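Local coordinates for ABC transporter binding protein AcbH (Actinoplanes, PDB 3OO8), which acts as the extracellular solute receptor of an ABC transporter, binding beta-D-galactopyranose with an exclusive preference, at residues A[196-199]-A[200-204]; A[224-227]-A[228-231]. The protein carries 2 engineered substitutions. All blocks are in the same frame, centred on the assembly; numbering follows the deposited sequence.

How the interactions relate
Both contacts are local and in series along the chain. Interaction 1 spans the last turns of helix 191-201 and the short connection that leads, through G203, into helix 204-212. Interaction 2 follows after that helix, over most of helix 220-232, toward its C-terminal end. Neither closes a long loop; each ties one helical turn to the next, and they neither nest nor cross. They meet in space, with centres about 12 Å apart: I201 CD1 lies 3.7 Å from Q228 CB, and V225 packs on N198 and N202. Helix 191-201 is thus packed against helix 220-232 within this class 2 solute-binding fold, with strand 366-368 beside the first contact and helix 396-413 beside the second.

Interaction 1: residues A[196-199]-A[200-204]; sequences ILNL and RINGY
Helix 191-201 ends here, with R200 N bonded to I196 O and I201 N to L197 O, and N202 and G203 carry the chain out of it. N198 O takes two donors, N202 N at 2.8 Å and G203 N at 3.1 Å; the second bond spans five residues, widening the last turn. G203 then leaves helical angles with phi 95°; glycine suits the place because it has no CB to press on the preceding carbonyl oxygen, and it is also the N-cap of the next helix. R200 bends sharply at its second torsion (chi2 -80°), which carries the guanidinium back beside I196. There the longer branch of the isoleucine reaches over one face off-centre, I196 CD1 lying 3.7 Å from R200 NH1, while R200 NH2 bonds to F284 O, R200 NH1 to Y295 O, and R200 NE weakly to P285 O. A water accepts from R200 NH1 (2.9 Å) and lies 2.9 Å from L199 O, to which it may donate. This buried cation is therefore held by backbone carbonyls and water. I196 also lies about 7 Å, side chain to side chain, from the galactose-binding W142. Across the turn, apolar L199 fills the buried side next to Y204, its CD2 3.8 Å from Y204 CA. L199 and Y204 pack on strand 366-368, and L197 and I201 face helix 220-232.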
loop_
_atom_site.group_PDB
_atom_site.type_symbol
_atom_site.label_atom_id
_atom_site.label_comp_id
_atom_site.label_asym_id
_atom_site.label_seq_id
_atom_site.Cartn_x
_atom_site.Cartn_y
_atom_site.Cartn_z
ATOM N N ILE A 196 -6.739 -3.432 7.851
ATOM C CA ILE A 196 -8.073 -3.032 7.399
ATOM C C ILE A 196 -9.099 -3.074 8.543
ATOM O O ILE A 196 -9.982 -2.201 8.614
ATOM C CB ILE A 196 -8.531 -3.820 6.134
ATOM C CG1 ILE A 196 -9.657 -3.103 5.380
ATOM C CG2 ILE A 196 -8.927 -5.290 6.438
ATOM C CD1 ILE A 196 -9.401 -1.625 5.029
ATOM N N LEU A 197 -9.020 -4.094 9.405
ATOM C CA LEU A 197 -9.886 -4.150 10.597
ATOM C C LEU A 197 -9.655 -2.905 11.458
ATOM O O LEU A 197 -10.621 -2.290 11.914
ATOM C CB LEU A 197 -9.623 -5.402 11.410
ATOM C CG LEU A 197 -10.076 -6.667 10.696
ATOM C CD1 LEU A 197 -9.691 -7.819 11.582
ATOM C CD2 LEU A 197 -11.604 -6.690 10.513
ATOM N N ASN A 198 -8.390 -2.555 11.683
ATOM C CA ASN A 198 -8.077 -1.353 12.471
ATOM C C ASN A 198 -8.616 -0.069 11.835
ATOM O O ASN A 198 -9.233 0.771 12.530
ATOM C CB ASN A 198 -6.559 -1.283 12.740
ATOM C CG ASN A 198 -6.207 -0.436 13.952
ATOM O OD1 ASN A 198 -6.975 -0.350 14.916
ATOM N ND2 ASN A 198 -4.983 0.118 13.950
ATOM N N LEU A 199 -8.445 0.079 10.518
ATOM C CA LEU A 199 -8.970 1.263 9.788
ATOM C C LEU A 199 -10.494 1.337 9.827
ATOM O O LEU A 199 -11.049 2.421 9.805
ATOM C CB LEU A 199 -8.555 1.203 8.316
ATOM C CG LEU A 199 -7.058 1.374 8.049
ATOM C CD1 LEU A 199 -6.684 1.086 6.607
ATOM C CD2 LEU A 199 -6.621 2.796 8.429
ATOM N N ARG A 200 -11.157 0.179 9.811
ATOM C CA ARG A 200 -12.628 0.140 9.809
ATOM C C ARG A 200 -13.239 0.292 11.201
ATOM O O ARG A 200 -14.346 0.812 11.294
ATOM C CB ARG A 200 -13.093 -1.206 9.243
ATOM C CG ARG A 200 -12.830 -1.284 7.748
ATOM C CD ARG A 200 -13.901 -0.543 6.922
ATOM N NE ARG A 200 -13.746 -0.809 5.485
ATOM C CZ ARG A 200 -12.899 -0.169 4.686
ATOM N NH1 ARG A 200 -12.137 0.829 5.143
ATOM N NH2 ARG A 200 -12.826 -0.514 3.417
ATOM N N ILE A 201 -12.552 -0.182 12.246
ATOM C CA ILE A 201 -13.066 -0.116 13.640
ATOM C C ILE A 201 -12.638 1.181 14.333
ATOM O O ILE A 201 -13.481 1.893 14.908
ATOM C CB ILE A 201 -12.563 -1.314 14.454
ATOM C CG1 ILE A 201 -13.173 -2.567 13.842
ATOM C CG2 ILE A 201 -13.021 -1.247 15.931
ATOM C CD1 ILE A 201 -12.523 -3.866 14.323
ATOM N N ASN A 202 -11.329 1.461 14.257
ATOM C CA ASN A 202 -10.703 2.576 14.978
ATOM C C ASN A 202 -10.367 3.817 14.155
ATOM O O ASN A 202 -10.203 4.915 14.712
ATOM C CB ASN A 202 -9.462 2.085 15.734
ATOM C CG ASN A 202 -9.791 0.980 16.729
ATOM O OD1 ASN A 202 -9.206 -0.119 16.684
ATOM N ND2 ASN A 202 -10.777 1.230 17.576
ATOM N N GLY A 203 -10.235 3.653 12.837
ATOM C CA GLY A 203 -10.008 4.775 11.962
ATOM C C GLY A 203 -8.537 5.011 11.659
ATOM O O GLY A 203 -7.651 4.383 12.245
ATOM N N TYR A 204 -8.291 5.934 10.726
ATOM C CA TYR A 204 -6.944 6.171 10.183
ATOM C C TYR A 204 -6.017 6.820 11.208
ATOM O O TYR A 204 -4.866 6.403 11.387
ATOM C CB TYR A 204 -7.033 7.086 8.957
ATOM C CG TYR A 204 -5.694 7.409 8.330
ATOM C CD1 TYR A 204 -5.110 6.563 7.403
ATOM C CD2 TYR A 204 -5.050 8.600 8.620
ATOM C CE1 TYR A 204 -3.883 6.867 6.824
ATOM C CE2 TYR A 204 -3.820 8.904 8.039
ATOM C CZ TYR A 204 -3.260 8.044 7.141
ATOM O OH TYR A 204 -2.042 8.365 6.580
HETATM O O HOH W 1 -12.430 2.773 7.329
#

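Interaction 2: residues A[224-227]-A[228-231]; sequences KVFD and QWRE
F226 and W229, one turn apart, set their rings side by side and pointing the same way. The phenyl and the six-membered ring of the indole are almost parallel, with planes 2° apart, yet they are slid so far that they barely overlap: the centroids are 6.0 Å apart, and the touch is made by F226 CE1 on W229 CE3 at 4.0 Å. Their first torsions differ. F226 keeps CG beside its backbone N (chi1 -77°), whereas W229 swings CG away from it (chi1 -159°), and this sets the rings in parallel planes stepped past each other. Large aromatics suit this buried side of the helix. On another, partly exposed side, D227 and R230 can pair their charges, in a salt bridge with a single weak bond, R230 NH1 to D227 OD1 at 3.3 Å. The carboxylate oxygen comes in at the guanidinium edge, but the two planes are strongly twisted against each other, so no paired, two-pronged bridge results.

Behind these side chains lie the regular helical bonds, including Q228 N to K224 O at 3.0 Å. A water donates to K224 O at 2.7 Å and to Q228 OE1 at 3.0 Å, linking the polar end of Q228 to its own helix. Farther out, F390 meets both rings at inclined angles, and Q236 OE1 accepts from W229 NE1, which would limit rotation of the indole. V225 and Q228 rest on helix 191-201, E231 bonds to W162 at helix 162-174, and F226, D227 and R230 lie against helix 396-413.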
loop_
_atom_site.group_PDB
_atom_site.type_symbol
_atom_site.label_atom_id
_atom_site.label_comp_id
_atom_site.label_asym_id
_atom_site.label_seq_id
_atom_site.Cartn_x
_atom_site.Cartn_y
_atom_site.Cartn_z
ATOM N N LYS A 224 -10.121 -4.875 20.321
ATOM C CA LYS A 224 -11.326 -4.871 19.489
ATOM C C LYS A 224 -11.053 -5.352 18.081
ATOM O O LYS A 224 -11.908 -6.025 17.479
ATOM C CB LYS A 224 -11.964 -3.500 19.459
ATOM C CG LYS A 224 -12.679 -3.091 20.738
ATOM C CD LYS A 224 -13.273 -1.726 20.521
ATOM C CE LYS A 224 -12.336 -0.937 19.617
ATOM N NZ LYS A 224 -12.476 0.517 19.721
ATOM N N VAL A 225 -9.888 -4.990 17.540
ATOM C CA VAL A 225 -9.462 -5.546 16.244
ATOM C C VAL A 225 -9.398 -7.064 16.253
ATOM O O VAL A 225 -9.961 -7.732 15.383
ATOM C CB VAL A 225 -8.122 -4.953 15.754
ATOM C CG1 VAL A 225 -7.582 -5.750 14.538
ATOM C CG2 VAL A 225 -8.282 -3.486 15.422
ATOM N N PHE A 226 -8.734 -7.613 17.258
ATOM C CA PHE A 226 -8.568 -9.059 17.321
ATOM C C PHE A 226 -9.876 -9.787 17.635
ATOM O O PHE A 226 -10.115 -10.918 17.152
ATOM C CB PHE A 226 -7.403 -9.431 18.256
ATOM C CG PHE A 226 -6.017 -9.235 17.635
ATOM C CD1 PHE A 226 -5.548 -10.080 16.634
ATOM C CD2 PHE A 226 -5.180 -8.213 18.087
ATOM C CE1 PHE A 226 -4.281 -9.898 16.073
ATOM C CE2 PHE A 226 -3.904 -8.042 17.547
ATOM C CZ PHE A 226 -3.459 -8.865 16.545
ATOM N N ASP A 227 -10.717 -9.154 18.444
ATOM C CA ASP A 227 -12.059 -9.680 18.740
ATOM C C ASP A 227 -12.874 -9.770 17.458
ATOM O O ASP A 227 -13.528 -10.784 17.215
ATOM C CB ASP A 227 -12.772 -8.872 19.828
ATOM C CG ASP A 227 -12.203 -9.144 21.218
ATOM O OD1 ASP A 227 -11.564 -10.186 21.427
ATOM O OD2 ASP A 227 -12.415 -8.307 22.120
ATOM N N GLN A 228 -12.771 -8.758 16.595
ATOM C CA GLN A 228 -13.483 -8.821 15.312
ATOM C C GLN A 228 -12.896 -9.929 14.448
ATOM O O GLN A 228 -13.606 -10.645 13.732
ATOM C CB GLN A 228 -13.385 -7.477 14.563
ATOM C CG GLN A 228 -14.504 -7.274 13.528
ATOM C CD GLN A 228 -15.730 -6.501 14.042
ATOM O OE1 GLN A 228 -15.725 -5.907 15.131
ATOM N NE2 GLN A 228 -16.775 -6.456 13.214
ATOM N N TRP A 229 -11.584 -10.096 14.525
ATOM C CA TRP A 229 -10.914 -11.100 13.703
ATOM C C TRP A 229 -11.320 -12.508 14.155
ATOM O O TRP A 229 -11.355 -13.441 13.337
ATOM C CB TRP A 229 -9.394 -10.926 13.791
ATOM C CG TRP A 229 -8.605 -11.529 12.662
ATOM C CD1 TRP A 229 -8.946 -12.624 11.868
ATOM C CD2 TRP A 229 -7.290 -11.153 12.265
ATOM N NE1 TRP A 229 -7.930 -12.893 10.982
ATOM C CE2 TRP A 229 -6.901 -12.004 11.197
ATOM C CE3 TRP A 229 -6.408 -10.142 12.689
ATOM C CZ2 TRP A 229 -5.660 -11.890 10.560
ATOM C CZ3 TRP A 229 -5.158 -10.026 12.054
ATOM C CH2 TRP A 229 -4.807 -10.877 10.983
ATOM N N ARG A 230 -11.619 -12.662 15.454
ATOM C CA ARG A 230 -12.085 -13.978 15.937
ATOM C C ARG A 230 -13.317 -14.384 15.157
ATOM O O ARG A 230 -13.477 -15.564 14.814
ATOM C CB ARG A 230 -12.345 -13.983 17.457
ATOM C CG ARG A 230 -11.041 -14.031 18.239
ATOM C CD ARG A 230 -11.203 -13.863 19.744
ATOM N NE ARG A 230 -12.215 -14.732 20.337
ATOM C CZ ARG A 230 -13.230 -14.291 21.079
ATOM N NH1 ARG A 230 -13.366 -12.991 21.340
ATOM N NH2 ARG A 230 -14.094 -15.154 21.586
ATOM N N GLU A 231 -14.189 -13.427 14.886
ATOM C CA GLU A 231 -15.382 -13.721 14.092
ATOM C C GLU A 231 -15.014 -14.032 12.645
ATOM O O GLU A 231 -15.414 -15.062 12.079
ATOM C CB GLU A 231 -16.401 -12.593 14.121
ATOM C CG GLU A 231 -17.545 -12.913 13.173
ATOM C CD GLU A 231 -18.721 -11.977 13.244
ATOM O OE1 GLU A 231 -18.545 -10.799 13.636
ATOM O OE2 GLU A 231 -19.824 -12.429 12.877
HETATM O O HOH W 2 -14.585 -5.926 17.914
#